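Local coordinates for DUF4848 domain-containing protein (Bacteroides thetaiotaomicron, PDB 4LB8) that is of unknown function but is made with a signal sequence and is probably exported, perhaps as a lipoprotein of the cell envelope, at residues 220-225 against 257-262; 118-123 against 141-146. All blocks are in the same frame, centred on the assembly; numbering follows the deposited sequence.

Contact 1 (220-225 against 257-262); sequences RGFEFA and KVFGRK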
loop_
_atom_site.group_PDB
_atom_site.type_symbol
_atom_site.label_atom_id
_atom_site.label_comp_id
_atom_site.label_asym_id
_atom_site.label_seq_id
_atom_site.Cartn_x
_atom_site.Cartn_y
_atom_site.Cartn_z
ATOM N N ARG A 220 6.130 -26.509 2.567
ATOM C CA ARG A 220 6.727 -27.786 2.161
ATOM C C ARG A 220 8.088 -27.947 2.824
ATOM O O ARG A 220 8.814 -26.962 2.955
ATOM C CB ARG A 220 6.858 -27.887 0.633
ATOM C CG ARG A 220 5.647 -28.520 -0.037
ATOM C CD ARG A 220 5.467 -28.085 -1.489
ATOM N NE ARG A 220 5.939 -26.721 -1.807
ATOM C CZ ARG A 220 5.228 -25.595 -1.691
ATOM N NH1 ARG A 220 3.992 -25.627 -1.197
ATOM N NH2 ARG A 220 5.756 -24.428 -2.041
ATOM N N GLY A 221 8.404 -29.166 3.246
ATOM C CA GLY A 221 9.654 -29.500 3.921
ATOM C C GLY A 221 9.755 -28.789 5.245
ATOM O O GLY A 221 10.789 -28.188 5.566
ATOM N N PHE A 222 8.657 -28.841 6.011
ATOM C CA PHE A 222 8.532 -28.095 7.242
ATOM C C PHE A 222 7.951 -28.889 8.401
ATOM O O PHE A 222 6.981 -29.650 8.269
ATOM C CB PHE A 222 7.657 -26.863 6.985
ATOM C CG PHE A 222 7.452 -25.916 8.146
ATOM C CD1 PHE A 222 8.489 -25.093 8.589
ATOM C CD2 PHE A 222 6.218 -25.833 8.787
ATOM C CE1 PHE A 222 8.293 -24.211 9.659
ATOM C CE2 PHE A 222 6.022 -24.936 9.841
ATOM C CZ PHE A 222 7.057 -24.131 10.266
ATOM N N GLU A 223 8.533 -28.597 9.568
ATOM C CA GLU A 223 8.193 -29.077 10.885
ATOM C C GLU A 223 7.831 -27.862 11.716
ATOM O O GLU A 223 8.608 -26.906 11.765
ATOM C CB GLU A 223 9.398 -29.797 11.459
ATOM C CG GLU A 223 9.046 -31.066 12.183
ATOM C CD GLU A 223 10.273 -31.804 12.660
ATOM O OE1 GLU A 223 11.373 -31.199 12.677
ATOM O OE2 GLU A 223 10.124 -32.984 13.053
ATOM N N PHE A 224 6.656 -27.866 12.330
ATOM C CA PHE A 224 6.211 -26.743 13.138
ATOM C C PHE A 224 6.588 -26.918 14.591
ATOM O O PHE A 224 6.409 -28.004 15.160
ATOM C CB PHE A 224 4.703 -26.563 13.001
ATOM C CG PHE A 224 4.071 -25.450 13.803
ATOM C CD1 PHE A 224 4.471 -24.128 13.625
ATOM C CD2 PHE A 224 3.006 -25.708 14.660
ATOM C CE1 PHE A 224 3.841 -23.098 14.321
ATOM C CE2 PHE A 224 2.382 -24.673 15.363
ATOM C CZ PHE A 224 2.799 -23.377 15.186
ATOM N N ALA A 225 7.096 -25.826 15.197
ATOM C CA ALA A 225 7.456 -25.779 16.611
ATOM C C ALA A 225 6.191 -25.485 17.389
ATOM O O ALA A 225 5.870 -24.329 17.661
ATOM C CB ALA A 225 8.527 -24.729 16.858
ATOM N N LYS A 257 9.821 -16.100 18.113
ATOM C CA LYS A 257 9.563 -17.528 18.272
ATOM C C LYS A 257 10.413 -18.388 17.354
ATOM O O LYS A 257 10.731 -17.993 16.244
ATOM C CB LYS A 257 8.071 -17.821 17.925
ATOM C CG LYS A 257 7.022 -17.370 18.932
ATOM C CD LYS A 257 6.663 -18.478 19.925
ATOM C CE LYS A 257 5.490 -18.088 20.788
ATOM N NZ LYS A 257 5.587 -18.630 22.169
ATOM N N VAL A 258 10.714 -19.591 17.793
ATOM C CA VAL A 258 11.238 -20.653 16.954
ATOM C C VAL A 258 9.975 -21.066 16.216
ATOM O O VAL A 258 8.995 -21.457 16.864
ATOM C CB VAL A 258 11.881 -21.810 17.768
ATOM C CG1 VAL A 258 12.144 -23.023 16.880
ATOM C CG2 VAL A 258 13.157 -21.364 18.447
ATOM N N PHE A 259 9.936 -20.850 14.912
ATOM C CA PHE A 259 8.747 -21.137 14.125
ATOM C C PHE A 259 8.658 -22.635 13.778
ATOM O O PHE A 259 7.580 -23.205 13.750
ATOM C CB PHE A 259 8.773 -20.262 12.862
ATOM C CG PHE A 259 7.497 -20.215 12.067
ATOM C CD1 PHE A 259 6.353 -19.619 12.590
ATOM C CD2 PHE A 259 7.454 -20.708 10.767
ATOM C CE1 PHE A 259 5.175 -19.554 11.839
ATOM C CE2 PHE A 259 6.280 -20.616 10.000
ATOM C CZ PHE A 259 5.147 -20.051 10.545
ATOM N N GLY A 260 9.796 -23.240 13.502
ATOM C CA GLY A 260 9.913 -24.637 13.149
ATOM C C GLY A 260 11.312 -24.959 12.697
ATOM O O GLY A 260 12.253 -24.228 13.007
ATOM N N ARG A 261 11.451 -26.067 11.975
ATOM C CA ARG A 261 12.705 -26.519 11.378
ATOM C C ARG A 261 12.485 -26.951 9.952
ATOM O O ARG A 261 11.378 -27.371 9.603
ATOM C CB ARG A 261 13.285 -27.726 12.139
ATOM C CG ARG A 261 13.986 -27.436 13.441
ATOM C CD ARG A 261 14.742 -28.651 13.959
ATOM N NE ARG A 261 13.883 -29.819 14.197
ATOM C CZ ARG A 261 14.257 -30.901 14.878
ATOM N NH1 ARG A 261 15.459 -30.957 15.438
ATOM N NH2 ARG A 261 13.422 -31.920 15.032
ATOM N N LYS A 262 13.559 -26.952 9.157
ATOM C CA LYS A 262 13.578 -27.492 7.807
ATOM C C LYS A 262 13.816 -29.030 7.852
ATOM O O LYS A 262 14.720 -29.519 8.552
ATOM C CB LYS A 262 14.676 -26.820 6.981
ATOM C CG LYS A 262 14.411 -25.364 6.624
ATOM C CD LYS A 262 15.609 -24.761 5.905
ATOM C CE LYS A 262 15.904 -25.442 4.589
ATOM N NZ LYS A 262 17.077 -24.851 3.907
#
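Glu223 and Arg261 lie side by side on one face of the sheet and point the same way, joined by a salt bridge in which both nitrogens fall on a single oxygen: Glu223 OE1 is 3.2 Å from Arg261 NH2 and 3.2 Å from Arg261 NE. The carboxylate and guanidinium planes are almost parallel, 13° apart, and both donors reach OE1 from the same face of the carboxylate. A bend at chi3 (-59°) turns the otherwise extended arginine so that its NE edge meets the glutamate. Beneath the charges the two residues form an antiparallel hydrogen-bonded pair, with Glu223 N to Arg261 O at 3.1 Å and Arg261 N to Glu223 O at 3.0 Å. Phe222 opposite Lys262 is the next, non-hydrogen-bonded pair. Phe259 and Gly260 together face Ile192 on the neighbouring strand 191-201, a classic beta bulge in strand 254-262. Within it Gly260 CA comes 3.0 Å from Glu223 O in a CA-H...O contact. Phe259 O, still in the bulge, accepts a straight bond from Ala225 N (3.0 Å, 173°), although the donor stands well above the carbonyl plane. The Phe222 ring, with CG anti to the backbone N, brings its CE1 beside Gly260 CA, 3.9 Å away, and meets the Phe259 ring obliquely, Phe222 CZ lying 3.5 Å from Phe259 CD2. Ile192 and Ile246 pack on Phe259, while Phe244 meets the Phe224 ring and also touches Phe222. On the salt-bridge face, Tyr236 of strand 235-238 touches Glu223, Ala225, Val258 and Arg261. Leu41 and Leu40 of the second subunit pack on Ala225 and Val258.

Contact 2 (118-123 against 141-146); sequences LVYVAN and VDKVYT
Leu118 and Val144 are joined by a single backbone bridge between two loops, just before the 3-10 turn that begins at Val121. Two bonds flank the pair: Val119 N donates to Lys143 O, nearly straight at 3.1 Å, and on the other side Tyr145 bonds with the backbone of Arg117. Leu118 CA adds a CA-H...O contact to Lys143 O. The compact side is built round the buried Asp142. Its OD2 takes a 2.8 Å hydrogen bond from Asn123 ND2, which arrives from above the carboxylate plane, the amide being turned 67° from the carboxylate. Tyr36 of helix 33-44 bonds the other end of that amide, so Asn123 is held at both its oxygen and its nitrogen. Leu118 CD2 lies beside the carboxylate, close to its plane, 3.5 Å from Asp142 OD2, the two side chains crossing at about a right angle. A water bridges the two loops: it donates to Asp142 OD2 and Lys143 O and accepts from Tyr120 N. On the other flank Val119 CG2 sits over the centre of the Tyr145 ring in a CH-pi contact, 4.0 Å from the ring centroid and 8° off its normal; chi1 of 179° sends CG1 away from the backbone N and leaves CG2 to face the ring. Lys143 CG packs against the same methyl. The solvent side is looser. There the outer, extended Lys143 chain passes the Tyr120 ring, Lys143 CB 3.8 Å from Tyr120 CE2 and CD in van der Waals contact with CE2 and OH. The second subunit also reaches the 118-123 loop: its Val187 packs on Tyr120 and its His193 on Asn123. A second water donates to Asp142 OD1 at 2.7 Å and receives a weak, 3.3 Å bond from Asn123 ND2.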
loop_
_atom_site.group_PDB
_atom_site.type_symbol
_atom_site.label_atom_id
_atom_site.label_comp_id
_atom_site.label_asym_id
_atom_site.label_seq_id
_atom_site.Cartn_x
_atom_site.Cartn_y
_atom_site.Cartn_z
ATOM N N LEU A 118 -3.047 13.338 -21.866
ATOM C CA LEU A 118 -3.572 14.631 -21.424
ATOM C C LEU A 118 -3.472 14.885 -19.936
ATOM O O LEU A 118 -3.877 14.060 -19.119
ATOM C CB LEU A 118 -5.064 14.770 -21.808
ATOM C CG LEU A 118 -5.427 14.863 -23.281
ATOM C CD1 LEU A 118 -6.912 15.058 -23.449
ATOM C CD2 LEU A 118 -4.686 15.983 -23.973
ATOM N N VAL A 119 -3.021 16.082 -19.594
ATOM C CA VAL A 119 -2.974 16.563 -18.212
ATOM C C VAL A 119 -4.410 17.016 -17.876
ATOM O O VAL A 119 -4.971 16.628 -16.851
ATOM C CB VAL A 119 -1.928 17.706 -18.045
ATOM C CG1 VAL A 119 -1.896 18.230 -16.619
ATOM C CG2 VAL A 119 -0.554 17.266 -18.499
ATOM N N TYR A 120 -5.006 17.805 -18.784
ATOM C CA TYR A 120 -6.357 18.350 -18.675
ATOM C C TYR A 120 -7.270 17.373 -19.395
ATOM O O TYR A 120 -7.603 17.521 -20.568
ATOM C CB TYR A 120 -6.375 19.782 -19.244
ATOM C CG TYR A 120 -5.229 20.631 -18.719
ATOM C CD1 TYR A 120 -4.936 20.679 -17.358
ATOM C CD2 TYR A 120 -4.410 21.349 -19.584
ATOM C CE1 TYR A 120 -3.851 21.402 -16.875
ATOM C CE2 TYR A 120 -3.334 22.101 -19.107
ATOM C CZ TYR A 120 -3.074 22.139 -17.749
ATOM O OH TYR A 120 -2.045 22.893 -17.246
ATOM N N VAL A 121 -7.614 16.326 -18.649
ATOM C CA VAL A 121 -8.319 15.102 -19.018
ATOM C C VAL A 121 -9.646 15.301 -19.780
ATOM O O VAL A 121 -9.904 14.555 -20.738
ATOM C CB VAL A 121 -8.517 14.151 -17.797
ATOM C CG1 VAL A 121 -7.184 13.612 -17.320
ATOM C CG2 VAL A 121 -9.288 14.803 -16.641
ATOM N N ALA A 122 -10.491 16.262 -19.349
ATOM C CA ALA A 122 -11.812 16.473 -19.965
ATOM C C ALA A 122 -11.688 16.974 -21.412
ATOM O O ALA A 122 -12.612 16.795 -22.172
ATOM C CB ALA A 122 -12.663 17.415 -19.129
ATOM N N ASN A 123 -10.510 17.461 -21.822
ATOM C CA ASN A 123 -10.274 17.904 -23.202
ATOM C C ASN A 123 -10.324 16.739 -24.223
ATOM O O ASN A 123 -10.396 17.007 -25.425
ATOM C CB ASN A 123 -8.953 18.639 -23.314
ATOM C CG ASN A 123 -9.056 20.061 -22.868
ATOM O OD1 ASN A 123 -10.121 20.648 -22.903
ATOM N ND2 ASN A 123 -7.954 20.677 -22.471
ATOM N N VAL A 141 -2.301 22.728 -29.002
ATOM C CA VAL A 141 -1.691 21.394 -28.919
ATOM C C VAL A 141 -1.720 21.108 -27.424
ATOM O O VAL A 141 -0.891 21.647 -26.677
ATOM C CB VAL A 141 -0.275 21.252 -29.544
ATOM C CG1 VAL A 141 0.243 19.832 -29.342
ATOM C CG2 VAL A 141 -0.267 21.626 -31.015
ATOM N N ASP A 142 -2.752 20.391 -26.971
ATOM C CA ASP A 142 -2.989 20.242 -25.548
ATOM C C ASP A 142 -1.843 19.556 -24.810
ATOM O O ASP A 142 -1.161 18.663 -25.349
ATOM C CB ASP A 142 -4.340 19.560 -25.256
ATOM C CG ASP A 142 -5.039 20.098 -24.014
ATOM O OD1 ASP A 142 -4.953 21.323 -23.761
ATOM O OD2 ASP A 142 -5.656 19.300 -23.289
ATOM N N LYS A 143 -1.628 20.056 -23.561
ATOM C CA LYS A 143 -0.619 19.609 -22.594
ATOM C C LYS A 143 -0.723 18.111 -22.371
ATOM O O LYS A 143 -1.804 17.585 -22.073
ATOM C CB LYS A 143 -0.738 20.364 -21.245
ATOM C CG LYS A 143 0.494 20.194 -20.351
ATOM C CD LYS A 143 0.534 21.151 -19.176
ATOM C CE LYS A 143 1.883 21.056 -18.491
ATOM N NZ LYS A 143 2.016 22.014 -17.357
ATOM N N VAL A 144 0.415 17.428 -22.546
ATOM C CA VAL A 144 0.495 15.976 -22.384
ATOM C C VAL A 144 1.570 15.602 -21.377
ATOM O O VAL A 144 2.425 16.421 -21.042
ATOM C CB VAL A 144 0.708 15.215 -23.728
ATOM C CG1 VAL A 144 -0.464 15.425 -24.686
ATOM C CG2 VAL A 144 2.047 15.563 -24.387
ATOM N N TYR A 145 1.495 14.381 -20.870
ATOM C CA TYR A 145 2.534 13.791 -20.029
ATOM C C TYR A 145 3.625 13.240 -20.974
ATOM O O TYR A 145 3.302 12.695 -22.052
ATOM C CB TYR A 145 1.973 12.684 -19.125
ATOM C CG TYR A 145 1.032 13.172 -18.045
ATOM C CD1 TYR A 145 1.510 13.884 -16.945
ATOM C CD2 TYR A 145 -0.321 12.856 -18.080
ATOM C CE1 TYR A 145 0.652 14.319 -15.936
ATOM C CE2 TYR A 145 -1.189 13.276 -17.073
ATOM C CZ TYR A 145 -0.696 14.005 -15.999
ATOM O OH TYR A 145 -1.544 14.434 -15.005
ATOM N N THR A 146 4.910 13.414 -20.592
ATOM C CA THR A 146 6.054 12.912 -21.377
ATOM C C THR A 146 6.055 11.384 -21.342
ATOM O O THR A 146 6.233 10.731 -22.373
ATOM C CB THR A 146 7.372 13.480 -20.834
ATOM O OG1 THR A 146 7.447 13.154 -19.440
ATOM C CG2 THR A 146 7.486 15.007 -21.033
HETATM O O HOH W 1 -4.180 18.348 -21.310
HETATM O O HOH W 2 -6.248 23.431 -22.758
#

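Contact 2 comes first along the chain, with both its segments before those of contact 1, and the two lie on opposite sides of the chain's centre, their centres about 55 Å apart and nearest atoms about 41 Å apart. They share no sheet: contact 2 joins loops among the N-terminal helices and the small mixed sheet, whereas contact 1 pairs two strands of the later antiparallel sheet. The dimer relates them. Strand 254-262 of contact 1 meets Leu40 and Ser44 of the second subunit, on helix 33-44; that helix within the chain touches Asn123 of contact 2, which also packs on His193 of the second subunit, from the strand that neighbours 254-262. The N-terminal part of each chain thus packs on the partner's sheet.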